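AvrRpt2 (Erwinia amylovora, PDB 6HQZ) acts as a type III effector and papain-like cysteine protease of the C70 family, probably cleaving proteins inside host plant cells. Local coordinates at residues Q14-R17 / W21-C24; T25-H30 / I120-Q125. One frame throughout, in Å; residues are numbered along the deposited sequence.

Interaction 1 (Q14-R17 / W21-C24); sequences QNER and WYAC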
loop_
_atom_site.group_PDB
_atom_site.type_symbol
_atom_site.label_atom_id
_atom_site.label_comp_id
_atom_site.label_asym_id
_atom_site.label_seq_id
_atom_site.Cartn_x
_atom_site.Cartn_y
_atom_site.Cartn_z
ATOM N N GLN A 14 14.066 -10.150 -25.381
ATOM C CA GLN A 14 15.283 -10.716 -25.939
ATOM C C GLN A 14 15.810 -9.888 -27.110
ATOM O O GLN A 14 16.376 -8.780 -26.863
ATOM C CB GLN A 14 15.229 -12.233 -26.015
ATOM C CG GLN A 14 15.488 -12.825 -24.614
ATOM C CD GLN A 14 16.981 -12.770 -24.165
ATOM O OE1 GLN A 14 17.893 -13.223 -24.888
ATOM N NE2 GLN A 14 17.220 -12.277 -22.966
ATOM N N ASN A 15 15.588 -10.381 -28.306
ATOM C CA ASN A 15 15.852 -9.685 -29.549
ATOM C C ASN A 15 14.563 -9.817 -30.348
ATOM O O ASN A 15 14.550 -10.203 -31.493
ATOM C CB ASN A 15 17.020 -10.339 -30.270
ATOM C CG ASN A 15 18.308 -10.232 -29.486
ATOM O OD1 ASN A 15 18.636 -9.171 -28.926
ATOM N ND2 ASN A 15 19.052 -11.333 -29.448
ATOM N N GLU A 16 13.479 -9.478 -29.659
ATOM C CA GLU A 16 12.131 -9.513 -30.185
ATOM C C GLU A 16 11.629 -8.078 -30.424
ATOM O O GLU A 16 12.000 -7.155 -29.719
ATOM C CB GLU A 16 11.234 -10.193 -29.132
ATOM C CG GLU A 16 9.928 -10.655 -29.754
ATOM C CD GLU A 16 8.929 -11.230 -28.755
ATOM O OE1 GLU A 16 7.978 -11.898 -29.224
ATOM O OE2 GLU A 16 9.086 -11.009 -27.529
ATOM N N ARG A 17 10.744 -7.920 -31.388
ATOM C CA ARG A 17 10.117 -6.617 -31.634
ATOM C C ARG A 17 9.150 -6.199 -30.515
ATOM O O ARG A 17 8.313 -6.975 -30.137
ATOM C CB ARG A 17 9.362 -6.775 -32.939
ATOM C CG ARG A 17 8.483 -5.641 -33.409
ATOM C CD ARG A 17 8.039 -6.027 -34.819
ATOM N NE ARG A 17 7.150 -5.053 -35.439
ATOM C CZ ARG A 17 6.762 -5.067 -36.721
ATOM N NH1 ARG A 17 7.195 -5.993 -37.582
ATOM N NH2 ARG A 17 5.959 -4.094 -37.158
ATOM N N TRP A 21 7.486 -4.726 -24.120
ATOM C CA TRP A 21 6.044 -4.927 -23.837
ATOM C C TRP A 21 5.728 -6.383 -23.379
ATOM O O TRP A 21 4.977 -6.621 -22.384
ATOM C CB TRP A 21 5.194 -4.516 -25.042
ATOM C CG TRP A 21 3.746 -5.075 -25.015
ATOM C CD1 TRP A 21 3.298 -6.246 -25.545
ATOM C CD2 TRP A 21 2.627 -4.461 -24.391
ATOM N NE1 TRP A 21 1.945 -6.395 -25.288
ATOM C CE2 TRP A 21 1.506 -5.295 -24.608
ATOM C CE3 TRP A 21 2.449 -3.253 -23.743
ATOM C CZ2 TRP A 21 0.243 -4.990 -24.129
ATOM C CZ3 TRP A 21 1.185 -2.944 -23.264
ATOM C CH2 TRP A 21 0.108 -3.801 -23.460
ATOM N N TYR A 22 6.265 -7.338 -24.117
ATOM C CA TYR A 22 5.917 -8.737 -23.835
ATOM C C TYR A 22 6.543 -9.138 -22.523
ATOM O O TYR A 22 5.885 -9.830 -21.711
ATOM C CB TYR A 22 6.305 -9.681 -24.960
ATOM C CG TYR A 22 5.574 -9.331 -26.233
ATOM C CD1 TYR A 22 4.234 -9.699 -26.402
ATOM C CD2 TYR A 22 6.189 -8.614 -27.265
ATOM C CE1 TYR A 22 3.530 -9.393 -27.561
ATOM C CE2 TYR A 22 5.494 -8.299 -28.436
ATOM C CZ TYR A 22 4.170 -8.710 -28.570
ATOM O OH TYR A 22 3.465 -8.406 -29.676
ATOM N N ALA A 23 7.772 -8.681 -22.294
ATOM C CA ALA A 23 8.418 -8.981 -21.034
ATOM C C ALA A 23 7.671 -8.390 -19.831
ATOM O O ALA A 23 7.461 -9.118 -18.836
ATOM C CB ALA A 23 9.868 -8.557 -21.026
ATOM N N CYS A 24 7.297 -7.105 -19.902
ATOM C CA CYS A 24 6.622 -6.441 -18.808
ATOM C C CYS A 24 5.244 -7.089 -18.549
ATOM O O CYS A 24 4.882 -7.292 -17.410
ATOM C CB CYS A 24 6.495 -4.916 -19.066
ATOM S SG CYS A 24 8.105 -4.084 -18.975
#
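Polar atoms of the loop 14-17 meet the Tyr22 ring on helix 19-27, and Tyr22 alone takes the contact on the helix side. The first approach is carbonyl to ring edge: Arg17 O lies close to the ring plane, 3.5 Å from Tyr22 CE2, facing the C-H rim. The second is carboxylate to ring. With CG anti to the backbone N (chi1 -162°) and the chain extended beyond it, Glu16 crosses the tyrosine at about a right angle and puts OE2 3.8 Å from Tyr22 CD2, an oblique approach with the two planes 32° apart. Within the helix, Trp21 CD1 sits 3.6 Å above the centre of one face of the Tyr22 ring; the indole, fixed by its NE1 bond to Ser34 O, probably restricts the turning of the phenol from that face. This is a small surface contact, 106 Å² in all, in which the loop leading into helix 19-27 of the papain-like domain folds back beside it. Its chemistry implies probably a mild electrostatic attraction between Arg17 O and the ring's C-H edge, and van der Waals contact from Glu16, with neither a salt bridge nor a classical hydrogen bond between the segments.

Interaction 2 (T25-H30 / I120-Q125); sequences TRMLGH and IFHDPQ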
loop_
_atom_site.group_PDB
_atom_site.type_symbol
_atom_site.label_atom_id
_atom_site.label_comp_id
_atom_site.label_asym_id
_atom_site.label_seq_id
_atom_site.Cartn_x
_atom_site.Cartn_y
_atom_site.Cartn_z
ATOM N N THR A 25 4.484 -7.356 -19.585
ATOM C CA THR A 25 3.159 -7.915 -19.386
ATOM C C THR A 25 3.301 -9.350 -18.776
ATOM O O THR A 25 2.547 -9.646 -17.848
ATOM C CB THR A 25 2.301 -7.911 -20.652
ATOM O OG1 THR A 25 3.015 -8.535 -21.705
ATOM C CG2 THR A 25 1.923 -6.559 -21.041
ATOM N N ARG A 26 4.324 -10.124 -19.186
ATOM C CA ARG A 26 4.633 -11.434 -18.577
ATOM C C ARG A 26 5.039 -11.309 -17.095
ATOM O O ARG A 26 4.563 -12.102 -16.249
ATOM C CB ARG A 26 5.680 -12.264 -19.371
ATOM C CG ARG A 26 5.506 -13.774 -19.224
ATOM C CD ARG A 26 6.188 -14.650 -20.311
ATOM N NE ARG A 26 6.565 -13.851 -21.483
ATOM C CZ ARG A 26 7.652 -14.019 -22.233
ATOM N NH1 ARG A 26 8.490 -15.029 -22.021
ATOM N NH2 ARG A 26 7.869 -13.172 -23.237
ATOM N N MET A 27 5.821 -10.278 -16.760
ATOM C CA MET A 27 6.151 -10.015 -15.366
ATOM C C MET A 27 4.925 -9.675 -14.531
ATOM O O MET A 27 4.928 -9.969 -13.336
ATOM C CB MET A 27 7.230 -8.957 -15.201
ATOM C CG MET A 27 8.557 -9.385 -15.758
ATOM S SD MET A 27 9.873 -8.226 -15.356
ATOM C CE MET A 27 9.915 -7.194 -16.801
ATOM N N LEU A 28 3.891 -9.116 -15.161
ATOM C CA LEU A 28 2.625 -8.786 -14.468
ATOM C C LEU A 28 1.667 -10.007 -14.306
ATOM O O LEU A 28 0.553 -9.842 -13.775
ATOM C CB LEU A 28 1.890 -7.650 -15.168
ATOM C CG LEU A 28 2.045 -6.255 -14.559
ATOM C CD1 LEU A 28 3.478 -5.748 -14.340
ATOM C CD2 LEU A 28 1.248 -5.253 -15.365
ATOM N N GLY A 29 2.058 -11.155 -14.858
ATOM C CA GLY A 29 1.279 -12.417 -14.837
ATOM C C GLY A 29 0.459 -12.721 -16.101
ATOM O O GLY A 29 -0.196 -13.735 -16.148
ATOM N N HIS A 30 0.511 -11.868 -17.125
ATOM C CA HIS A 30 -0.302 -12.023 -18.356
ATOM C C HIS A 30 0.492 -12.670 -19.489
ATOM O O HIS A 30 1.717 -12.488 -19.611
ATOM C CB HIS A 30 -0.796 -10.638 -18.837
ATOM C CG HIS A 30 -1.750 -9.970 -17.892
ATOM N ND1 HIS A 30 -3.066 -9.704 -18.219
ATOM C CD2 HIS A 30 -1.586 -9.557 -16.617
ATOM C CE1 HIS A 30 -3.673 -9.158 -17.181
ATOM N NE2 HIS A 30 -2.802 -9.069 -16.191
ATOM N N ILE A 120 12.217 0.841 -7.259
ATOM C CA ILE A 120 12.817 -0.424 -7.521
ATOM C C ILE A 120 12.059 -1.029 -8.699
ATOM O O ILE A 120 10.854 -1.116 -8.670
ATOM C CB ILE A 120 12.699 -1.395 -6.319
ATOM C CG1 ILE A 120 13.206 -0.695 -5.034
ATOM C CG2 ILE A 120 13.469 -2.626 -6.600
ATOM C CD1 ILE A 120 12.967 -1.465 -3.767
ATOM N N PHE A 121 12.794 -1.501 -9.712
ATOM C CA PHE A 121 12.134 -1.928 -10.931
ATOM C C PHE A 121 12.933 -2.973 -11.657
ATOM O O PHE A 121 14.179 -3.035 -11.560
ATOM C CB PHE A 121 11.863 -0.727 -11.858
ATOM C CG PHE A 121 13.085 -0.081 -12.415
ATOM C CD1 PHE A 121 13.859 0.811 -11.644
ATOM C CD2 PHE A 121 13.486 -0.347 -13.727
ATOM C CE1 PHE A 121 14.991 1.424 -12.198
ATOM C CE2 PHE A 121 14.617 0.284 -14.291
ATOM C CZ PHE A 121 15.398 1.131 -13.536
ATOM N N HIS A 122 12.191 -3.817 -12.369
ATOM C CA HIS A 122 12.723 -4.809 -13.275
ATOM C C HIS A 122 12.813 -4.126 -14.653
ATOM O O HIS A 122 11.809 -3.691 -15.178
ATOM C CB HIS A 122 11.781 -5.997 -13.470
ATOM C CG HIS A 122 11.766 -6.958 -12.320
ATOM N ND1 HIS A 122 12.746 -6.963 -11.347
ATOM C CD2 HIS A 122 10.917 -7.960 -12.014
ATOM C CE1 HIS A 122 12.468 -7.909 -10.463
ATOM N NE2 HIS A 122 11.393 -8.563 -10.873
ATOM N N ASP A 123 13.995 -4.161 -15.245
ATOM C CA ASP A 123 14.248 -3.578 -16.577
ATOM C C ASP A 123 14.519 -4.737 -17.537
ATOM O O ASP A 123 15.518 -5.450 -17.417
ATOM C CB ASP A 123 15.436 -2.653 -16.503
ATOM C CG ASP A 123 15.665 -1.867 -17.810
ATOM O OD1 ASP A 123 15.671 -2.452 -18.891
ATOM O OD2 ASP A 123 15.935 -0.689 -17.735
ATOM N N PRO A 124 13.621 -4.962 -18.494
ATOM C CA PRO A 124 13.759 -6.065 -19.372
ATOM C C PRO A 124 15.075 -6.082 -20.178
ATOM O O PRO A 124 15.430 -7.124 -20.787
ATOM C CB PRO A 124 12.568 -5.914 -20.337
ATOM C CG PRO A 124 11.637 -4.960 -19.729
ATOM C CD PRO A 124 12.391 -4.203 -18.684
ATOM N N GLN A 125 15.790 -4.952 -20.229
ATOM C CA GLN A 125 17.039 -4.940 -20.934
ATOM C C GLN A 125 18.250 -4.742 -20.084
ATOM O O GLN A 125 19.318 -4.903 -20.579
ATOM C CB GLN A 125 16.995 -3.911 -22.070
ATOM C CG GLN A 125 18.134 -4.003 -23.030
ATOM C CD GLN A 125 18.602 -5.421 -23.431
ATOM O OE1 GLN A 125 17.825 -6.188 -24.004
ATOM N NE2 GLN A 125 19.906 -5.735 -23.221
#
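The end of helix 19-27 lies against strand 118-123 of the antiparallel sheet, the helix-to-sheet packing expected of a papain-like fold, and Met27 makes the whole contact from the helix side. Its CG stands anti to the carbonyl carbon (chi1 -65°), and the chain runs out to the strand before bending at chi3, so that the sulfur meets His122 alone, while the methyl lies between His122 CB and Pro124 CG. SD is 3.5 Å from both CB and CD2 of His122. It lies 4.5 Å from the centroid of the imidazole and 72° off the ring normal, which defines a Met-aromatic contact at the ring edge. CE turns toward the strand's end, 4.1 Å from Pro124 CG, and adds a purely apolar touch. Beyond this pair of segments, His122 is gripped at both nitrogens: NE2 bonds to Val8 O and ND1 to the backbone N of Asp129, while Tyr10 packs edge-to-face with it.

Turns end both elements. A Schellman motif closes the helix, with Gly29 at positive phi (98°) and His30 N bonded to Thr25 O at 3.1 Å. At the strand's last residue, Asp123 OD1 accepts Gln125 N at 2.8 Å through its anti lone pair, an Asx turn that shapes the chain around Pro124.

All three touching residues are buried. Rotation of the imidazole is fixed by the bonds to Val8 O and Asp129 N, and the edge it presents to the thioether is held by dispersion, probably with a weak sulfur-aromatic attraction: polar bonding orients the histidine, apolar contact joins helix to sheet.

How the interactions relate
Interactions 1 and 2 follow one another along the chain without overlap, and both draw on helix 19-27: the first on its middle (21-24), the second on its C-terminal end. Their centres lie 10 Å apart on the same side of the chain's centre. Interaction 1 sits at the surface, where the preceding loop folds beside the helix; interaction 2 is buried, joining the helix to a strand some 90 residues later. They meet at Pro124, whose CG is 3.7 Å from Cys24 SG and whose CB is 3.8 Å from Ala23 CB. One helix thus bridges loop and sheet, as in papain-like proteases generally, where a central helix packs beside the antiparallel sheet.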